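PDB 4ZQG: 1-deoxy-D-xylulose 5-phosphate reductoisomerase, which probably catalyses the NAD(P)H-dependent rearrangement and reduction of 1-deoxy-D-xylulose 5-phosphate to 2-C-methyl-D-erythritol 4-phosphate in the MEP pathway. Local coordinates for residues 12-17 against 36-41; 102-107 against 125-130. All coordinates share one frame; numbering follows the deposited sequence.

Contact 1: residues 12-17 against 36-41; sequences LGATGS and HALTGF. With NAD (nicotinamide-adenine-dinucleotide), chain C.
The backbone N of Gly13 donates to OG1 of Thr39 over 2.8 Å (N-H...O 152°), so the side chain of Thr39 takes up the first amide of the turn that follows strand 7-12. One residue on, Ala14 N reaches the carbonyl O of the same threonine, again at 2.8 Å. Thr39 therefore holds the start of the turn with both its hydroxyl and its carbonyl. A chi1 of 86° swings OG1 of Thr39 toward Gly13 and puts CG2 on the Leu12 side, where it meets CD2 of Leu12 at 3.4 Å. Farther out, Ala14 CB rests against Leu38 CD2 at 3.9 Å, and Leu38 also packs on Leu47 and Leu50 of helix 44-54. Helix 85-93 covers Thr39 through Leu89 and Ile92.

Both segments then turn to the adenosine half of the cofactor. Thr15 OG1 shares a hydrogen bond with ribose O3B of NAD at 2.7 Å, and the N of Thr15 adds a weak one to the same oxygen. From the other segment, Phe41 N donates to O2B of NAD at 2.8 Å, so the two ribose hydroxyls are gripped from both segments. The Phe41 ring has adenine C6A 3.7 Å above one face, displaced toward the rim. Beyond the type I turn from Gly13 to Gly16, Ser17 N donates a nearly straight hydrogen bond to phosphate oxygen O2A of NAD (3.0 Å, 166°). Gly16 is the N-cap of helix 17-26. This is the dinucleotide-binding beta-alpha-beta start of a Rossmann fold, with Gly13 and Gly16 opening a GxxGxxG phosphate-binding turn.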
loop_
_atom_site.group_PDB
_atom_site.type_symbol
_atom_site.label_atom_id
_atom_site.label_comp_id
_atom_site.label_asym_id
_atom_site.label_seq_id
_atom_site.Cartn_x
_atom_site.Cartn_y
_atom_site.Cartn_z
ATOM N N LEU A 12 27.999 1.141 9.233
ATOM C CA LEU A 12 29.042 1.624 8.391
ATOM C C LEU A 12 28.563 2.934 7.847
ATOM O O LEU A 12 27.576 2.977 7.142
ATOM C CB LEU A 12 29.302 0.633 7.269
ATOM C CG LEU A 12 29.779 -0.760 7.635
ATOM C CD1 LEU A 12 30.638 -1.290 6.502
ATOM C CD2 LEU A 12 30.659 -0.757 8.847
ATOM N N GLY A 13 29.264 4.011 8.152
ATOM C CA GLY A 13 28.846 5.351 7.703
ATOM C C GLY A 13 27.994 6.011 8.765
ATOM O O GLY A 13 27.098 6.764 8.454
ATOM N N ALA A 14 28.330 5.768 10.033
ATOM C CA ALA A 14 27.539 6.228 11.200
ATOM C C ALA A 14 27.451 7.717 11.436
ATOM O O ALA A 14 26.617 8.138 12.218
ATOM C CB ALA A 14 28.048 5.573 12.477
ATOM N N THR A 15 28.297 8.494 10.786
ATOM C CA THR A 15 28.398 9.936 11.028
ATOM C C THR A 15 27.611 10.745 10.061
ATOM O O THR A 15 27.458 11.920 10.258
ATOM C CB THR A 15 29.860 10.452 10.943
ATOM O OG1 THR A 15 30.476 10.032 9.707
ATOM C CG2 THR A 15 30.673 9.921 12.108
ATOM N N GLY A 16 27.111 10.133 9.003
ATOM C CA GLY A 16 26.361 10.883 8.009
ATOM C C GLY A 16 24.875 10.970 8.330
ATOM O O GLY A 16 24.424 10.638 9.439
ATOM N N SER A 17 24.116 11.395 7.328
ATOM C CA SER A 17 22.691 11.668 7.468
ATOM C C SER A 17 21.929 10.397 7.879
ATOM O O SER A 17 21.200 10.357 8.879
ATOM C CB SER A 17 22.199 12.164 6.113
ATOM O OG SER A 17 21.034 12.909 6.267
ATOM N N HIS A 36 27.807 -2.809 17.961
ATOM C CA HIS A 36 29.088 -3.441 17.977
ATOM C C HIS A 36 30.111 -2.577 17.273
ATOM O O HIS A 36 31.265 -2.597 17.657
ATOM C CB HIS A 36 28.973 -4.776 17.298
ATOM C CG HIS A 36 30.260 -5.505 17.180
ATOM N ND1 HIS A 36 30.746 -6.315 18.182
ATOM C CD2 HIS A 36 31.150 -5.575 16.163
ATOM C CE1 HIS A 36 31.894 -6.838 17.790
ATOM N NE2 HIS A 36 32.143 -6.428 16.559
ATOM N N ALA A 37 29.723 -1.815 16.250
ATOM C CA ALA A 37 30.698 -0.993 15.544
ATOM C C ALA A 37 30.100 0.209 14.874
ATOM O O ALA A 37 28.954 0.214 14.578
ATOM C CB ALA A 37 31.447 -1.815 14.529
ATOM N N LEU A 38 30.912 1.243 14.678
ATOM C CA LEU A 38 30.499 2.501 14.045
ATOM C C LEU A 38 31.672 2.951 13.210
ATOM O O LEU A 38 32.777 2.711 13.605
ATOM C CB LEU A 38 30.232 3.576 15.095
ATOM C CG LEU A 38 29.198 3.270 16.163
ATOM C CD1 LEU A 38 29.234 4.344 17.227
ATOM C CD2 LEU A 38 27.816 3.241 15.561
ATOM N N THR A 39 31.448 3.567 12.062
ATOM C CA THR A 39 32.535 4.003 11.221
ATOM C C THR A 39 32.285 5.363 10.673
ATOM O O THR A 39 31.143 5.737 10.448
ATOM C CB THR A 39 32.746 3.106 9.999
ATOM O OG1 THR A 39 31.905 3.508 8.896
ATOM C CG2 THR A 39 32.570 1.620 10.358
ATOM N N GLY A 40 33.364 6.096 10.441
ATOM C CA GLY A 40 33.283 7.473 9.967
ATOM C C GLY A 40 34.567 7.857 9.261
ATOM O O GLY A 40 35.624 7.499 9.709
ATOM N N PHE A 41 34.497 8.587 8.163
ATOM C CA PHE A 41 35.687 8.830 7.379
ATOM C C PHE A 41 36.399 10.069 7.888
ATOM O O PHE A 41 37.531 9.970 8.306
ATOM C CB PHE A 41 35.333 8.942 5.881
ATOM C CG PHE A 41 36.523 8.856 4.942
ATOM C CD1 PHE A 41 36.986 9.993 4.276
ATOM C CD2 PHE A 41 37.159 7.629 4.700
ATOM C CE1 PHE A 41 38.056 9.909 3.398
ATOM C CE2 PHE A 41 38.228 7.545 3.819
ATOM C CZ PHE A 41 38.667 8.684 3.167
HETATM P PA NAD C . 26.606 11.362 3.910
HETATM O O1A NAD C . 27.447 12.052 2.891
HETATM O O2A NAD C . 25.720 12.146 4.855
HETATM O O5B NAD C . 27.457 10.287 4.767
HETATM C C5B NAD C . 28.286 9.291 4.191
HETATM C C4B NAD C . 28.935 8.416 5.276
HETATM O O4B NAD C . 29.903 7.576 4.621
HETATM C C3B NAD C . 29.673 9.215 6.359
HETATM O O3B NAD C . 29.552 8.610 7.649
HETATM C C2B NAD C . 31.120 9.172 5.893
HETATM O O2B NAD C . 32.057 9.095 6.966
HETATM C C1B NAD C . 31.224 7.909 5.045
HETATM N N9A NAD C . 32.153 8.100 3.892
HETATM C C8A NAD C . 32.129 9.125 3.022
HETATM N N7A NAD C . 33.114 9.011 2.099
HETATM C C5A NAD C . 33.796 7.899 2.371
HETATM C C6A NAD C . 34.969 7.240 1.754
HETATM N N6A NAD C . 35.570 7.783 0.648
HETATM N N1A NAD C . 35.377 6.102 2.353
HETATM C C2A NAD C . 34.775 5.595 3.469
HETATM N N3A NAD C . 33.708 6.148 4.090
HETATM C C4A NAD C . 33.181 7.293 3.572
HETATM O O3 NAD C . 25.701 10.318 3.069
HETATM P PN NAD C . 24.125 9.998 3.184
HETATM O O1N NAD C . 23.432 11.184 2.548
HETATM O O2N NAD C . 23.854 9.475 4.574
HETATM O O5D NAD C . 24.107 8.769 2.148
HETATM C C5D NAD C . 24.490 7.449 2.538
HETATM C C4D NAD C . 24.023 6.435 1.491
HETATM O O4D NAD C . 22.628 6.143 1.617
HETATM C C3D NAD C . 24.228 6.980 0.089
HETATM O O3D NAD C . 24.588 5.880 -0.739
HETATM C C2D NAD C . 22.888 7.574 -0.284
HETATM O O2D NAD C . 22.724 7.640 -1.708
HETATM C C1D NAD C . 21.929 6.632 0.453
HETATM N N1N NAD C . 20.671 7.294 0.831
HETATM C C2N NAD C . 20.664 8.356 1.674
HETATM C C3N NAD C . 19.459 9.009 2.008
HETATM C C7N NAD C . 19.404 10.176 2.961
HETATM O O7N NAD C . 18.336 10.516 3.439
HETATM N N7N NAD C . 20.519 10.824 3.296
HETATM C C4N NAD C . 18.276 8.539 1.459
HETATM C C5N NAD C . 18.324 7.450 0.624
HETATM C C6N NAD C . 19.523 6.834 0.309
#

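Contact 2: residues 102-107 against 125-130; sequences VAAIVG and LLANKE. With NAD (nicotinamide-adenine-dinucleotide), chain C.
Leu125 pairs with Val102 in a parallel bridge between strands 123-126 and 100-103, its O taking the N-H of Ala103 at 2.9 Å and its CD2 meeting Val102 CG2 at 3.8 Å. On the other sheet face, Leu126 CD1 lies against Ala103 CB, beside Thr114 of the connecting helix 111-120. The strand ends at Leu126, and past it the N of Ala127 and that of Asn128 both donate to Ala103 O, at 3.2 and 3.0 Å, so one carbonyl closes off the pairing, while Ala127 CB faces the nicotinamide ribose. Asn128 has CG anti to its backbone N (chi1 175°), which sends the amide across to the loop 104-107. There ND2 donates to a lone pair of Gly107 O at 3.2 Å, in the carbonyl plane, and OD1 bonds to Ser131 OG. Lys129 turns away to Asp154 and Glu235 of the magnesium site and touches fosmidomycin. Glu130 folds back at chi2 (89°), laying CG 3.6 Å from Gly107 CA. The short bond from O3D of NAD to Glu130 OE1, 2.6 Å, makes this carboxylate the ribose acceptor, and the contact of Asn128 ND2 to the same oxygen is only a weak bond.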
loop_
_atom_site.group_PDB
_atom_site.type_symbol
_atom_site.label_atom_id
_atom_site.label_comp_id
_atom_site.label_asym_id
_atom_site.label_seq_id
_atom_site.Cartn_x
_atom_site.Cartn_y
_atom_site.Cartn_z
ATOM N N VAL A 102 24.391 -2.011 8.626
ATOM C CA VAL A 102 23.730 -0.918 7.991
ATOM C C VAL A 102 24.777 -0.326 7.036
ATOM O O VAL A 102 25.762 0.230 7.452
ATOM C CB VAL A 102 23.309 0.061 9.080
ATOM C CG1 VAL A 102 22.720 1.354 8.516
ATOM C CG2 VAL A 102 22.360 -0.648 10.034
ATOM N N ALA A 103 24.554 -0.471 5.739
ATOM C CA ALA A 103 25.514 -0.072 4.750
ATOM C C ALA A 103 25.251 1.348 4.349
ATOM O O ALA A 103 24.499 1.561 3.437
ATOM C CB ALA A 103 25.364 -0.969 3.536
ATOM N N ALA A 104 25.851 2.329 5.011
ATOM C CA ALA A 104 25.550 3.746 4.686
ATOM C C ALA A 104 26.739 4.561 4.287
ATOM O O ALA A 104 26.698 5.763 4.438
ATOM C CB ALA A 104 24.822 4.447 5.830
ATOM N N ILE A 105 27.777 3.910 3.768
ATOM C CA ILE A 105 28.897 4.617 3.180
ATOM C C ILE A 105 28.425 5.137 1.862
ATOM O O ILE A 105 27.867 4.397 1.135
ATOM C CB ILE A 105 30.082 3.691 2.824
ATOM C CG1 ILE A 105 30.651 2.904 4.033
ATOM C CG2 ILE A 105 31.198 4.496 2.170
ATOM C CD1 ILE A 105 30.513 3.590 5.344
ATOM N N VAL A 106 28.684 6.382 1.520
ATOM C CA VAL A 106 28.260 6.903 0.213
ATOM C C VAL A 106 29.202 6.471 -0.914
ATOM O O VAL A 106 30.395 6.295 -0.729
ATOM C CB VAL A 106 28.131 8.445 0.214
ATOM C CG1 VAL A 106 29.477 9.113 0.404
ATOM C CG2 VAL A 106 27.516 8.940 -1.082
ATOM N N GLY A 107 28.616 6.272 -2.091
ATOM C CA GLY A 107 29.351 6.045 -3.336
ATOM C C GLY A 107 29.964 4.668 -3.452
ATOM O O GLY A 107 29.548 3.728 -2.773
ATOM N N LEU A 125 21.206 -3.828 5.821
ATOM C CA LEU A 125 20.267 -2.773 5.607
ATOM C C LEU A 125 20.907 -1.763 4.675
ATOM O O LEU A 125 21.802 -1.017 5.066
ATOM C CB LEU A 125 19.931 -2.090 6.937
ATOM C CG LEU A 125 18.899 -2.728 7.859
ATOM C CD1 LEU A 125 19.066 -4.224 7.972
ATOM C CD2 LEU A 125 18.964 -2.131 9.239
ATOM N N LEU A 126 20.408 -1.690 3.446
ATOM C CA LEU A 126 21.131 -1.023 2.393
ATOM C C LEU A 126 20.648 0.367 2.149
ATOM O O LEU A 126 19.548 0.588 1.748
ATOM C CB LEU A 126 21.032 -1.844 1.123
ATOM C CG LEU A 126 22.027 -1.440 0.057
ATOM C CD1 LEU A 126 23.427 -1.748 0.498
ATOM C CD2 LEU A 126 21.710 -2.196 -1.202
ATOM N N ALA A 127 21.502 1.332 2.398
ATOM C CA ALA A 127 21.194 2.702 2.048
ATOM C C ALA A 127 21.984 2.961 0.812
ATOM O O ALA A 127 21.495 3.450 -0.195
ATOM C CB ALA A 127 21.623 3.650 3.160
ATOM N N ASN A 128 23.241 2.627 0.939
ATOM C CA ASN A 128 24.255 2.763 -0.087
ATOM C C ASN A 128 23.880 2.097 -1.421
ATOM O O ASN A 128 24.180 0.908 -1.664
ATOM C CB ASN A 128 25.516 2.141 0.494
ATOM C CG ASN A 128 26.619 2.094 -0.470
ATOM O OD1 ASN A 128 27.325 1.094 -0.543
ATOM N ND2 ASN A 128 26.797 3.169 -1.228
ATOM N N LYS A 129 23.264 2.892 -2.278
ATOM C CA LYS A 129 22.691 2.398 -3.567
ATOM C C LYS A 129 23.763 2.246 -4.655
ATOM O O LYS A 129 23.639 1.377 -5.520
ATOM C CB LYS A 129 21.577 3.333 -4.076
ATOM C CG LYS A 129 22.091 4.741 -4.403
ATOM C CD LYS A 129 20.964 5.695 -4.721
ATOM C CE LYS A 129 19.999 5.820 -3.573
ATOM N NZ LYS A 129 19.196 7.067 -3.733
ATOM N N GLU A 130 24.805 3.071 -4.597
ATOM C CA GLU A 130 25.929 2.914 -5.487
ATOM C C GLU A 130 26.523 1.488 -5.431
ATOM O O GLU A 130 27.048 0.991 -6.415
ATOM C CB GLU A 130 26.972 4.004 -5.232
ATOM C CG GLU A 130 26.425 5.441 -5.387
ATOM C CD GLU A 130 25.828 6.057 -4.091
ATOM O OE1 GLU A 130 25.494 5.304 -3.138
ATOM O OE2 GLU A 130 25.664 7.308 -4.007
HETATM P PA NAD C . 26.606 11.362 3.910
HETATM O O1A NAD C . 27.447 12.052 2.891
HETATM O O2A NAD C . 25.720 12.146 4.855
HETATM O O5B NAD C . 27.457 10.287 4.767
HETATM C C5B NAD C . 28.286 9.291 4.191
HETATM C C4B NAD C . 28.935 8.416 5.276
HETATM O O4B NAD C . 29.903 7.576 4.621
HETATM C C3B NAD C . 29.673 9.215 6.359
HETATM O O3B NAD C . 29.552 8.610 7.649
HETATM C C2B NAD C . 31.120 9.172 5.893
HETATM O O2B NAD C . 32.057 9.095 6.966
HETATM C C1B NAD C . 31.224 7.909 5.045
HETATM N N9A NAD C . 32.153 8.100 3.892
HETATM C C8A NAD C . 32.129 9.125 3.022
HETATM N N7A NAD C . 33.114 9.011 2.099
HETATM C C5A NAD C . 33.796 7.899 2.371
HETATM C C6A NAD C . 34.969 7.240 1.754
HETATM N N6A NAD C . 35.570 7.783 0.648
HETATM N N1A NAD C . 35.377 6.102 2.353
HETATM C C2A NAD C . 34.775 5.595 3.469
HETATM N N3A NAD C . 33.708 6.148 4.090
HETATM C C4A NAD C . 33.181 7.293 3.572
HETATM O O3 NAD C . 25.701 10.318 3.069
HETATM P PN NAD C . 24.125 9.998 3.184
HETATM O O1N NAD C . 23.432 11.184 2.548
HETATM O O2N NAD C . 23.854 9.475 4.574
HETATM O O5D NAD C . 24.107 8.769 2.148
HETATM C C5D NAD C . 24.490 7.449 2.538
HETATM C C4D NAD C . 24.023 6.435 1.491
HETATM O O4D NAD C . 22.628 6.143 1.617
HETATM C C3D NAD C . 24.228 6.980 0.089
HETATM O O3D NAD C . 24.588 5.880 -0.739
HETATM C C2D NAD C . 22.888 7.574 -0.284
HETATM O O2D NAD C . 22.724 7.640 -1.708
HETATM C C1D NAD C . 21.929 6.632 0.453
HETATM N N1N NAD C . 20.671 7.294 0.831
HETATM C C2N NAD C . 20.664 8.356 1.674
HETATM C C3N NAD C . 19.459 9.009 2.008
HETATM C C7N NAD C . 19.404 10.176 2.961
HETATM O O7N NAD C . 18.336 10.516 3.439
HETATM N N7N NAD C . 20.519 10.824 3.296
HETATM C C4N NAD C . 18.276 8.539 1.459
HETATM C C5N NAD C . 18.324 7.450 0.624
HETATM C C6N NAD C . 19.523 6.834 0.309
HETATM O O HOH W 1 27.877 1.178 2.763
#

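Overall arrangement
Both contacts are buried at the ends of neighbouring strands of one parallel sheet, contact 2 nearer the middle of the chain and contact 1 farther out, with their centres 11 Å apart. Strand 7-12 joins them: Leu12 probably makes backbone hydrogen bonds with Val102 and Ala104, while Ile105 CD1 packs on Gly13. Along the sheet, strands 33-39, 7-12, 100-103 and 123-126 are consecutive, and their ends together form a cradle for NAD. Contact 1 works mostly through backbone amides and hydroxyls at the adenosine ribose and a phosphate. Contact 2 begins as regular strand pairing, then uses the Asn128 amide to tie the two loops together and the Glu130 carboxylate to take the nicotinamide ribose, close to the fosmidomycin and magnesium site.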